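Local coordinates for nodulation protein S (Bradyrhizobium sp., PDB 3OFK) that probably uses S-adenosyl-L-methionine to N-methylate a precursor of the Nod factors, the lipochitooligosaccharide signals of root nodulation, at residues T40-L45 against H149-S154; A64-L69 against K74-I79; L107-A112 against V141-P146; Y125-M130 against R134-N139. One frame throughout, in Å; residues are numbered along the deposited sequence.

Overall arrangement
The four contacts lie in a Rossmann-like methyltransferase fold with one mixed sheet. Interaction 1 opens first, on helix 33-46, and closes last, on strand 148-155. The loop it closes encloses the other three. Interaction 2 comes next and closes a short loop between helix 64-69 and strand 73-80. Interaction 3 follows in series and joins the loop after strand 99-103 to the end of helix 130-142 and the residues that follow. Interaction 4 lies within interaction 3 and ties the loop beside S-adenosyl-L-homocysteine to the same helix. No two cross along the chain. Interactions 1 and 2 touch through neighbouring helices. Interactions 3 and 4 share helix 130-142, and loop 107-112 packs on it and on Leu127.

Interaction 1 of 4, residues T40-L45 against H149-S154; sequences TQLLRL and HLVFGS
Val151 stands on the strand and is met by two leucines of the helix, Leu42 and Leu45. The contact between the segments is apolar and buried. The shortest approach is between Leu42 CD1 and Val151 CG1, at 3.6 Å. Leu42 reaches it because CG lies anti to the backbone N (chi1 -157°), which carries the branched end over to the strand. The second methyl of the valine is used too: Val151 CG2 lies 4.0 Å from Leu45 CB. Leu45 thus touches the valine with the root of its side chain. Val151 CG1 also lies near Leu45 CB, while CG2 meets Leu45 alone of the two leucines.

Side-chain hydrogen bonds are found within the helix, between Arg44 and Gln41. Arg44 NH2 donates to Gln41 OE1 at 2.7 Å, and Arg44 NE donates to the same Gln41 OE1 at 2.9 Å. Two nitrogens thus grip one oxygen side-on, and this oxygen lies in the guanidinium plane. Arg44 NH1 also forms a salt bridge with Glu184, which should help hold the guanidinium in place.

The neighbours place the contact in the sheet. Leu42 also packs on Val119 and Ala121 of strand 115-121, and Leu45 on Leu199 of strand 196-203. Leu150 and Phe152 turn to the other face, where helix 169-179 covers them. The nearest atoms of the Leu42 side chain and the bound S-adenosyl-L-homocysteine are about 5 Å apart. Helices on both faces of a central sheet are typical of the Rossmann-like fold of S-adenosylmethionine-dependent methyltransferases.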
# COMPACT_ATOMS: atom_id res chain seq x y z
N THR A 40 -5.37 -10.43 4.67
CA THR A 40 -6.67 -10.67 5.29
C THR A 40 -7.08 -9.44 6.12
O THR A 40 -8.20 -8.94 5.95
CB THR A 40 -6.68 -11.97 6.14
OG1 THR A 40 -6.38 -13.09 5.29
CG2 THR A 40 -8.03 -12.18 6.80
N GLN A 41 -6.16 -8.94 6.95
CA GLN A 41 -6.43 -7.72 7.72
C GLN A 41 -6.64 -6.49 6.85
O GLN A 41 -7.55 -5.70 7.05
CB GLN A 41 -5.29 -7.43 8.72
CG GLN A 41 -5.20 -8.42 9.89
CD GLN A 41 -6.51 -8.64 10.59
OE1 GLN A 41 -7.32 -7.72 10.75
NE2 GLN A 41 -6.75 -9.89 11.03
N LEU A 42 -5.77 -6.32 5.90
CA LEU A 42 -5.91 -5.22 4.95
C LEU A 42 -7.29 -5.26 4.23
O LEU A 42 -7.97 -4.23 4.14
CB LEU A 42 -4.73 -5.25 3.96
CG LEU A 42 -4.38 -3.94 3.28
CD1 LEU A 42 -3.70 -2.99 4.26
CD2 LEU A 42 -3.51 -4.17 2.07
N LEU A 43 -7.73 -6.43 3.75
CA LEU A 43 -9.04 -6.55 3.10
C LEU A 43 -10.18 -6.37 4.12
O LEU A 43 -11.15 -5.72 3.79
CB LEU A 43 -9.21 -7.88 2.34
CG LEU A 43 -10.45 -8.00 1.43
CD1 LEU A 43 -10.48 -6.96 0.32
CD2 LEU A 43 -10.55 -9.36 0.82
N ARG A 44 -10.04 -6.90 5.35
CA ARG A 44 -11.09 -6.74 6.36
C ARG A 44 -11.32 -5.26 6.61
O ARG A 44 -12.47 -4.80 6.63
CB ARG A 44 -10.74 -7.44 7.70
CG ARG A 44 -11.78 -7.20 8.81
CD ARG A 44 -11.39 -7.87 10.12
NE ARG A 44 -10.15 -7.32 10.69
CZ ARG A 44 -10.07 -6.19 11.39
NH1 ARG A 44 -11.15 -5.46 11.62
NH2 ARG A 44 -8.90 -5.77 11.87
N LEU A 45 -10.23 -4.51 6.77
CA LEU A 45 -10.33 -3.07 6.96
C LEU A 45 -10.95 -2.40 5.73
O LEU A 45 -11.72 -1.47 5.87
CB LEU A 45 -8.95 -2.45 7.28
CG LEU A 45 -8.27 -2.85 8.60
CD1 LEU A 45 -6.86 -2.22 8.78
CD2 LEU A 45 -9.15 -2.52 9.76
N HIS A 149 -12.58 6.34 3.17
CA HIS A 149 -11.58 5.83 4.11
C HIS A 149 -10.25 5.58 3.44
O HIS A 149 -10.19 5.29 2.23
CB HIS A 149 -12.03 4.52 4.76
CG HIS A 149 -13.24 4.68 5.62
ND1 HIS A 149 -14.51 4.73 5.10
CD2 HIS A 149 -13.38 4.82 6.96
CE1 HIS A 149 -15.38 4.88 6.08
NE2 HIS A 149 -14.72 4.94 7.22
N LEU A 150 -9.20 5.66 4.25
CA LEU A 150 -7.85 5.35 3.81
C LEU A 150 -7.37 4.21 4.69
O LEU A 150 -7.50 4.28 5.90
CB LEU A 150 -6.96 6.59 3.93
CG LEU A 150 -5.49 6.47 3.49
CD1 LEU A 150 -4.97 7.82 2.90
CD2 LEU A 150 -4.61 5.97 4.66
N VAL A 151 -6.93 3.13 4.07
CA VAL A 151 -6.43 1.96 4.78
C VAL A 151 -4.94 1.91 4.56
O VAL A 151 -4.50 1.73 3.44
CB VAL A 151 -7.08 0.65 4.27
CG1 VAL A 151 -6.29 -0.55 4.77
CG2 VAL A 151 -8.49 0.57 4.75
N PHE A 152 -4.18 2.10 5.64
CA PHE A 152 -2.74 2.18 5.59
C PHE A 152 -2.16 1.01 6.32
O PHE A 152 -2.68 0.57 7.34
CB PHE A 152 -2.27 3.47 6.27
CG PHE A 152 -0.80 3.48 6.63
CD1 PHE A 152 0.19 3.69 5.64
CD2 PHE A 152 -0.40 3.26 7.95
CE1 PHE A 152 1.54 3.72 5.98
CE2 PHE A 152 0.95 3.27 8.30
CZ PHE A 152 1.93 3.49 7.30
N GLY A 153 -1.07 0.49 5.79
CA GLY A 153 -0.34 -0.55 6.52
C GLY A 153 1.14 -0.39 6.30
O GLY A 153 1.54 0.02 5.22
N SER A 154 1.95 -0.73 7.29
CA SER A 154 3.38 -0.68 7.13
C SER A 154 4.12 -1.48 8.22
O SER A 154 3.65 -1.61 9.35
CB SER A 154 3.83 0.78 7.13
OG SER A 154 5.25 0.93 7.08

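Interaction 2 of 4, residues A64-L69 against K74-I79; sequences AFTEKL and KRLTVI
Thr66 and Leu69 of the helix pack on Leu76 and Val78 of the strand, and all four are buried. The axes of segments 64-69 and 76-79 run almost antiparallel, at 172°, and approach to 10.6 Å. Thr66 does double duty with one methyl. Its CG2 is 3.8 Å from Val78 CG2, and the same Thr66 CG2 is 3.9 Å from Leu76 CD2. With chi1 at -38°, OG1 stays beside the backbone N and the methyl is left for the strand. Leu69 CD2 meets Leu76 CD1 at 3.8 Å, the two side chains crossing at about a right angle. The two methyls of Leu76 are thus split between Leu69 and Thr66.

Away from this packing the segments are looser. Glu67 points away from the strand and pairs with Arg92. Separately, Lys74 and Arg75 are exposed where the strand begins, and Arg75 forms a salt bridge with Glu113. These groups add nothing to the area buried between the segments.

The helix links strands 52-58 and 73-80 in a beta-alpha-beta unit. Thr66 OG1 is hydrogen-bonded to Glu57 of the first strand. Thr66 meets segment 74-79 through its methyl, and the side-chain contacts between the two segments are carbon to carbon.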
# COMPACT_ATOMS: atom_id res chain seq x y z
N ALA A 64 -1.38 -9.52 -6.07
CA ALA A 64 -1.98 -10.43 -5.06
C ALA A 64 -3.13 -9.75 -4.31
O ALA A 64 -4.20 -10.37 -4.14
CB ALA A 64 -0.96 -11.00 -4.11
N PHE A 65 -2.93 -8.50 -3.86
CA PHE A 65 -3.99 -7.79 -3.16
C PHE A 65 -5.02 -7.18 -4.11
O PHE A 65 -6.21 -7.19 -3.81
CB PHE A 65 -3.46 -6.73 -2.17
CG PHE A 65 -4.54 -6.20 -1.27
CD1 PHE A 65 -4.93 -6.93 -0.15
CD2 PHE A 65 -5.21 -5.04 -1.57
CE1 PHE A 65 -5.97 -6.49 0.67
CE2 PHE A 65 -6.23 -4.58 -0.76
CZ PHE A 65 -6.61 -5.34 0.38
N THR A 66 -4.57 -6.68 -5.26
CA THR A 66 -5.44 -6.15 -6.29
C THR A 66 -6.55 -7.17 -6.59
O THR A 66 -7.74 -6.81 -6.62
CB THR A 66 -4.66 -5.85 -7.59
OG1 THR A 66 -3.37 -5.33 -7.28
CG2 THR A 66 -5.44 -4.88 -8.50
N GLU A 67 -6.15 -8.43 -6.73
CA GLU A 67 -7.03 -9.55 -7.04
C GLU A 67 -8.10 -9.80 -5.98
O GLU A 67 -9.21 -10.25 -6.30
CB GLU A 67 -6.19 -10.82 -7.23
CG GLU A 67 -7.00 -12.09 -7.45
CD GLU A 67 -6.24 -13.20 -8.13
OE1 GLU A 67 -5.10 -13.50 -7.66
OE2 GLU A 67 -6.78 -13.75 -9.14
N LYS A 68 -7.74 -9.54 -4.73
CA LYS A 68 -8.65 -9.70 -3.59
C LYS A 68 -9.57 -8.50 -3.45
O LYS A 68 -10.73 -8.62 -3.10
CB LYS A 68 -7.81 -9.89 -2.33
CG LYS A 68 -6.98 -11.19 -2.36
CD LYS A 68 -6.00 -11.31 -1.19
CE LYS A 68 -4.95 -12.37 -1.50
NZ LYS A 68 -3.86 -12.42 -0.50
N LEU A 69 -9.07 -7.33 -3.81
CA LEU A 69 -9.82 -6.08 -3.71
C LEU A 69 -10.79 -5.85 -4.86
O LEU A 69 -11.90 -5.35 -4.62
CB LEU A 69 -8.83 -4.92 -3.64
CG LEU A 69 -9.36 -3.53 -3.24
CD1 LEU A 69 -9.90 -3.54 -1.80
CD2 LEU A 69 -8.23 -2.49 -3.42
N LYS A 74 -16.69 -1.00 -7.41
CA LYS A 74 -17.42 -0.77 -8.66
C LYS A 74 -16.43 -0.32 -9.75
O LYS A 74 -16.46 -0.77 -10.90
CB LYS A 74 -18.52 0.28 -8.40
CG LYS A 74 -19.48 0.56 -9.54
CD LYS A 74 -20.76 1.17 -8.94
CE LYS A 74 -21.54 2.02 -9.94
NZ LYS A 74 -22.76 2.57 -9.26
N ARG A 75 -15.54 0.57 -9.35
CA ARG A 75 -14.36 0.95 -10.14
C ARG A 75 -13.13 0.89 -9.25
O ARG A 75 -13.19 1.23 -8.06
CB ARG A 75 -14.53 2.36 -10.72
CG ARG A 75 -15.59 2.48 -11.78
CD ARG A 75 -15.62 3.89 -12.45
NE ARG A 75 -14.43 4.16 -13.27
CZ ARG A 75 -13.44 5.00 -12.98
NH1 ARG A 75 -13.44 5.74 -11.87
NH2 ARG A 75 -12.42 5.12 -13.82
N LEU A 76 -12.01 0.45 -9.83
CA LEU A 76 -10.71 0.39 -9.15
C LEU A 76 -9.65 1.04 -10.04
O LEU A 76 -9.58 0.74 -11.25
CB LEU A 76 -10.28 -1.07 -8.85
CG LEU A 76 -8.96 -1.39 -8.13
CD1 LEU A 76 -8.84 -0.67 -6.73
CD2 LEU A 76 -8.72 -2.85 -8.00
N THR A 77 -8.86 1.94 -9.45
CA THR A 77 -7.65 2.47 -10.06
C THR A 77 -6.44 1.96 -9.29
O THR A 77 -6.44 1.90 -8.05
CB THR A 77 -7.75 4.02 -10.07
OG1 THR A 77 -8.94 4.35 -10.79
CG2 THR A 77 -6.49 4.74 -10.68
N VAL A 78 -5.37 1.63 -10.02
CA VAL A 78 -4.16 1.08 -9.40
C VAL A 78 -2.92 1.85 -9.95
O VAL A 78 -2.77 2.05 -11.17
CB VAL A 78 -4.01 -0.38 -9.78
CG1 VAL A 78 -2.71 -0.99 -9.16
CG2 VAL A 78 -5.22 -1.19 -9.36
N ILE A 79 -2.08 2.36 -9.06
CA ILE A 79 -0.89 3.05 -9.50
C ILE A 79 0.30 2.29 -8.96
O ILE A 79 0.21 1.59 -7.96
CB ILE A 79 -0.85 4.57 -9.18
CG1 ILE A 79 -0.70 4.86 -7.68
CG2 ILE A 79 -2.15 5.26 -9.71
CD1 ILE A 79 0.00 6.17 -7.38

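Interaction 3 of 4, residues L107-A112 against V141-P146; sequences LQFSTA and VKMLAP
A Met-aromatic contact joins Met143 to Phe109, close to Ile106 of the S-adenosyl-L-homocysteine site. The sulfur approaches the CD2-CE2 bond of the ring obliquely: Met143 SD lies 3.7 Å from Phe109 CE2 and the same distance from Phe109 CD2. It is 4.7 Å from the ring centroid and 65° off the ring normal. CG of Phe109 is anti to its backbone N, and this chi1 of -173° sets the ring beside the methionine sulfur. Met143 itself is extended through chi2. A bend at chi3 (-71°) then brings CE within 4.0 Å of Phe109 CD2.

Phe109 lies in the loop that leads from edge strand 99-103 to strand 115-121 of the Rossmann-like sheet. Met143 follows helix 130-142, which connects strand 115-121 to strand 148-155. The contact thus brings together two successive connections of the sheet. Phe109 O also accepts a hydrogen bond from Asn139 ND2, which ties the loop to this helix. Met143 packs in addition on Phe115 at the start of strand 115-121.

Thr111 approaches the same sulfur, with Thr111 OG1 at 3.8 Å from Met143 SD. This hydroxyl is buried by the contact and has no hydrogen-bonding partner in the model. The exposed Lys142 reaches toward the loop on a chain bent at chi3 and chi4. Its NZ remains 3.7 Å from Thr111 O, too far for a hydrogen bond.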
# COMPACT_ATOMS: atom_id res chain seq x y z
N LEU A 107 4.05 10.47 -5.77
CA LEU A 107 4.51 11.87 -5.75
C LEU A 107 4.11 12.64 -6.98
O LEU A 107 3.99 13.87 -6.92
CB LEU A 107 6.04 11.96 -5.64
CG LEU A 107 6.64 11.72 -4.25
CD1 LEU A 107 8.14 11.89 -4.36
CD2 LEU A 107 6.07 12.67 -3.21
N GLN A 108 3.93 11.95 -8.10
CA GLN A 108 3.62 12.62 -9.36
C GLN A 108 2.20 12.43 -9.82
O GLN A 108 1.80 13.04 -10.80
CB GLN A 108 4.59 12.17 -10.44
CG GLN A 108 5.89 12.98 -10.47
CD GLN A 108 6.33 13.22 -11.89
OE1 GLN A 108 6.87 12.32 -12.53
NE2 GLN A 108 6.07 14.43 -12.41
N PHE A 109 1.45 11.58 -9.14
CA PHE A 109 0.09 11.25 -9.55
C PHE A 109 -0.81 12.42 -9.23
O PHE A 109 -0.91 12.85 -8.08
CB PHE A 109 -0.39 9.99 -8.81
CG PHE A 109 -1.73 9.47 -9.29
CD1 PHE A 109 -1.95 9.21 -10.63
CD2 PHE A 109 -2.74 9.20 -8.40
CE1 PHE A 109 -3.18 8.70 -11.07
CE2 PHE A 109 -3.96 8.69 -8.84
CZ PHE A 109 -4.18 8.45 -10.17
N SER A 110 -1.46 12.95 -10.26
CA SER A 110 -2.48 13.97 -10.06
C SER A 110 -3.71 13.58 -10.86
O SER A 110 -3.65 13.39 -12.08
CB SER A 110 -1.97 15.35 -10.48
OG SER A 110 -1.56 15.33 -11.83
N THR A 111 -4.81 13.41 -10.13
CA THR A 111 -6.11 13.22 -10.72
C THR A 111 -7.06 14.20 -10.10
O THR A 111 -6.82 14.70 -8.99
CB THR A 111 -6.72 11.86 -10.39
OG1 THR A 111 -5.75 11.07 -9.69
CG2 THR A 111 -7.26 11.15 -11.68
N ALA A 112 -8.13 14.44 -10.85
CA ALA A 112 -9.32 15.10 -10.35
C ALA A 112 -10.24 14.07 -9.66
O ALA A 112 -11.14 14.46 -8.91
CB ALA A 112 -10.04 15.81 -11.50
N VAL A 141 -4.64 12.47 0.92
CA VAL A 141 -5.73 13.12 1.65
C VAL A 141 -6.61 13.88 0.66
O VAL A 141 -7.83 13.72 0.67
CB VAL A 141 -5.22 14.09 2.75
CG1 VAL A 141 -6.39 14.93 3.36
CG2 VAL A 141 -4.49 13.30 3.81
N LYS A 142 -5.96 14.64 -0.23
CA LYS A 142 -6.67 15.42 -1.24
C LYS A 142 -7.56 14.55 -2.12
O LYS A 142 -8.67 14.98 -2.46
CB LYS A 142 -5.68 16.22 -2.10
CG LYS A 142 -6.32 16.90 -3.32
CD LYS A 142 -5.24 17.61 -4.18
CE LYS A 142 -5.39 17.28 -5.66
NZ LYS A 142 -5.04 15.85 -5.92
N MET A 143 -7.08 13.36 -2.52
CA MET A 143 -7.88 12.44 -3.36
C MET A 143 -8.94 11.59 -2.60
O MET A 143 -9.60 10.74 -3.22
CB MET A 143 -6.97 11.46 -4.12
CG MET A 143 -6.03 12.07 -5.15
SD MET A 143 -5.06 10.74 -5.95
CE MET A 143 -3.95 10.20 -4.70
N LEU A 144 -9.07 11.75 -1.28
CA LEU A 144 -10.14 11.05 -0.53
C LEU A 144 -11.47 11.76 -0.78
O LEU A 144 -11.52 12.99 -0.74
CB LEU A 144 -9.85 11.00 0.97
CG LEU A 144 -9.34 9.71 1.60
CD1 LEU A 144 -9.25 9.82 3.13
CD2 LEU A 144 -10.22 8.51 1.21
N ALA A 145 -12.52 10.99 -1.06
CA ALA A 145 -13.87 11.53 -1.15
C ALA A 145 -14.34 12.02 0.24
O ALA A 145 -13.88 11.49 1.25
CB ALA A 145 -14.83 10.48 -1.68
N PRO A 146 -15.25 13.02 0.29
CA PRO A 146 -15.74 13.56 1.58
C PRO A 146 -16.17 12.58 2.69
O PRO A 146 -16.23 13.01 3.86
CB PRO A 146 -16.93 14.42 1.14
CG PRO A 146 -16.48 14.99 -0.14
CD PRO A 146 -15.68 13.89 -0.82

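Interaction 4 of 4, residues Y125-M130 against R134-N139; sequences YYLEDM and RTAIDN. With SAH (S-adenosyl-L-homocysteine), chain E.
Segment 125-130 meets the helix through Leu127 and Met130, after two tyrosines near the bound S-adenosyl-L-homocysteine. Tyr125 lies with CE1 over one face of the Tyr126 ring. Tyr126 belongs to the ligand pocket. Its CD2 is 3.7 Å from C8 of S-adenosyl-L-homocysteine, with the adenine carbon oblique to the ring. Leu127 comes next and serves two sides. Its CD2 lies 3.9 Å from the adenine N6 of S-adenosyl-L-homocysteine. Its other methyl, Leu127 CD1, lies 4.0 Å from Ala136 CB on the helix. Leu127 thus lies between Ala136 and the adenine.

This loop follows strand 115-121 of the Rossmann-like sheet and leads into helix 130-142. Asp129 takes the N-cap position of that helix, and its OD1 accepts a hydrogen bond from the backbone N of Gln132. Glu128 N is bonded to the side chain of Gln132.

Met130 begins the first helical turn. Arg134 N donates to Met130 O at 3.1 Å, with a nearly straight N-H...O angle of 170°. Arg134 CG also packs 3.2 Å from Met130 O. The arginine side chain then bends at chi3 (142°), and its NH2 ends 4.4 Å from Met130 CB, a loose contact. Arg134 NH1 forms a long, weak ion pair with Glu178 of helix 169-179.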
# COMPACT_ATOMS: atom_id res chain seq x y z
N TYR A 125 7.42 3.74 2.69
CA TYR A 125 8.82 3.76 3.11
C TYR A 125 9.84 3.73 1.96
O TYR A 125 11.04 3.93 2.19
CB TYR A 125 9.14 2.66 4.12
CG TYR A 125 8.71 1.25 3.77
CD1 TYR A 125 9.45 0.45 2.91
CD2 TYR A 125 7.59 0.69 4.38
CE1 TYR A 125 9.06 -0.87 2.63
CE2 TYR A 125 7.20 -0.61 4.11
CZ TYR A 125 7.93 -1.38 3.24
OH TYR A 125 7.51 -2.67 3.02
N TYR A 126 9.41 3.48 0.73
CA TYR A 126 10.37 3.57 -0.38
C TYR A 126 10.71 5.02 -0.74
O TYR A 126 11.63 5.29 -1.47
CB TYR A 126 9.84 2.83 -1.62
CG TYR A 126 9.80 1.33 -1.42
CD1 TYR A 126 10.98 0.59 -1.33
CD2 TYR A 126 8.60 0.66 -1.30
CE1 TYR A 126 10.96 -0.79 -1.13
CE2 TYR A 126 8.57 -0.70 -1.08
CZ TYR A 126 9.75 -1.42 -1.00
OH TYR A 126 9.66 -2.76 -0.79
N LEU A 127 9.98 5.97 -0.21
CA LEU A 127 10.30 7.37 -0.52
C LEU A 127 11.60 7.75 0.21
O LEU A 127 11.98 7.13 1.20
CB LEU A 127 9.14 8.26 -0.11
CG LEU A 127 7.88 8.04 -0.95
CD1 LEU A 127 6.69 8.67 -0.21
CD2 LEU A 127 8.04 8.62 -2.36
N GLU A 128 12.29 8.77 -0.30
CA GLU A 128 13.62 9.12 0.19
C GLU A 128 13.69 9.85 1.53
O GLU A 128 14.68 9.72 2.24
CB GLU A 128 14.35 10.01 -0.84
CG GLU A 128 14.59 9.32 -2.15
CD GLU A 128 15.23 10.26 -3.14
OE1 GLU A 128 14.49 10.96 -3.87
OE2 GLU A 128 16.48 10.29 -3.17
N ASP A 129 12.69 10.65 1.84
CA ASP A 129 12.72 11.43 3.09
C ASP A 129 11.33 11.76 3.57
O ASP A 129 10.34 11.43 2.89
CB ASP A 129 13.55 12.70 2.89
CG ASP A 129 13.09 13.53 1.70
OD1 ASP A 129 11.87 13.86 1.64
OD2 ASP A 129 13.94 13.89 0.87
N MET A 130 11.25 12.44 4.72
CA MET A 130 9.97 12.81 5.35
C MET A 130 9.20 13.90 4.61
O MET A 130 7.99 14.02 4.78
CB MET A 130 10.19 13.30 6.80
CG MET A 130 10.12 12.26 7.93
SD MET A 130 9.41 10.67 7.53
CE MET A 130 10.94 9.81 7.32
N ARG A 134 5.23 13.33 3.49
CA ARG A 134 4.22 14.35 3.70
C ARG A 134 3.56 14.77 2.39
O ARG A 134 2.34 14.91 2.33
CB ARG A 134 4.83 15.60 4.35
CG ARG A 134 5.31 15.39 5.77
CD ARG A 134 5.37 16.70 6.56
NE ARG A 134 4.93 16.46 7.94
CZ ARG A 134 5.70 15.92 8.89
NH1 ARG A 134 5.19 15.73 10.11
NH2 ARG A 134 6.96 15.56 8.65
N THR A 135 4.36 15.02 1.36
CA THR A 135 3.81 15.40 0.06
C THR A 135 2.86 14.30 -0.45
O THR A 135 1.74 14.57 -0.84
CB THR A 135 4.90 15.65 -0.99
OG1 THR A 135 5.59 16.87 -0.70
CG2 THR A 135 4.29 15.77 -2.38
N ALA A 136 3.33 13.07 -0.44
CA ALA A 136 2.51 11.92 -0.85
C ALA A 136 1.25 11.78 0.02
O ALA A 136 0.18 11.48 -0.46
CB ALA A 136 3.31 10.64 -0.78
N ILE A 137 1.39 11.94 1.32
CA ILE A 137 0.25 11.88 2.21
C ILE A 137 -0.73 13.00 1.88
O ILE A 137 -1.91 12.73 1.82
CB ILE A 137 0.67 11.91 3.67
CG1 ILE A 137 1.34 10.62 3.99
CG2 ILE A 137 -0.53 12.06 4.60
CD1 ILE A 137 2.07 10.65 5.25
N ASP A 138 -0.25 14.22 1.61
CA ASP A 138 -1.18 15.33 1.32
C ASP A 138 -1.97 14.98 0.07
O ASP A 138 -3.17 15.32 -0.06
CB ASP A 138 -0.45 16.68 1.12
CG ASP A 138 0.25 17.19 2.38
OD1 ASP A 138 -0.03 16.68 3.48
OD2 ASP A 138 1.10 18.11 2.28
N ASN A 139 -1.29 14.35 -0.88
CA ASN A 139 -1.89 13.99 -2.16
C ASN A 139 -3.00 12.97 -1.95
O ASN A 139 -4.07 13.08 -2.54
CB ASN A 139 -0.80 13.43 -3.09
CG ASN A 139 -1.25 13.33 -4.57
OD1 ASN A 139 -2.21 13.97 -5.02
ND2 ASN A 139 -0.52 12.51 -5.34
N SAH E . 0.39 -2.84 -1.54
CA SAH E . 0.78 -4.20 -1.87
CB SAH E . 2.16 -4.21 -2.52
CG SAH E . 3.37 -3.81 -1.70
SD SAH E . 4.98 -4.07 -2.52
C SAH E . 0.75 -5.17 -0.68
O SAH E . 0.67 -4.75 0.48
OXT SAH E . 0.79 -6.38 -0.86
C5' SAH E . 5.28 -2.31 -2.90
C4' SAH E . 4.81 -1.78 -4.24
O4' SAH E . 4.91 -0.36 -4.21
C3' SAH E . 5.62 -2.27 -5.43
O3' SAH E . 4.74 -2.63 -6.50
C2' SAH E . 6.47 -1.04 -5.79
O2' SAH E . 6.81 -1.00 -7.15
C1' SAH E . 5.53 0.07 -5.41
N9 SAH E . 6.10 1.42 -5.18
C8 SAH E . 7.27 1.74 -4.54
N7 SAH E . 7.38 3.09 -4.51
C5 SAH E . 6.30 3.63 -5.11
C6 SAH E . 5.95 4.97 -5.27
N6 SAH E . 6.82 5.94 -4.87
N1 SAH E . 4.77 5.25 -5.92
C2 SAH E . 3.95 4.21 -6.35
N3 SAH E . 4.31 2.88 -6.14
C4 SAH E . 5.47 2.60 -5.51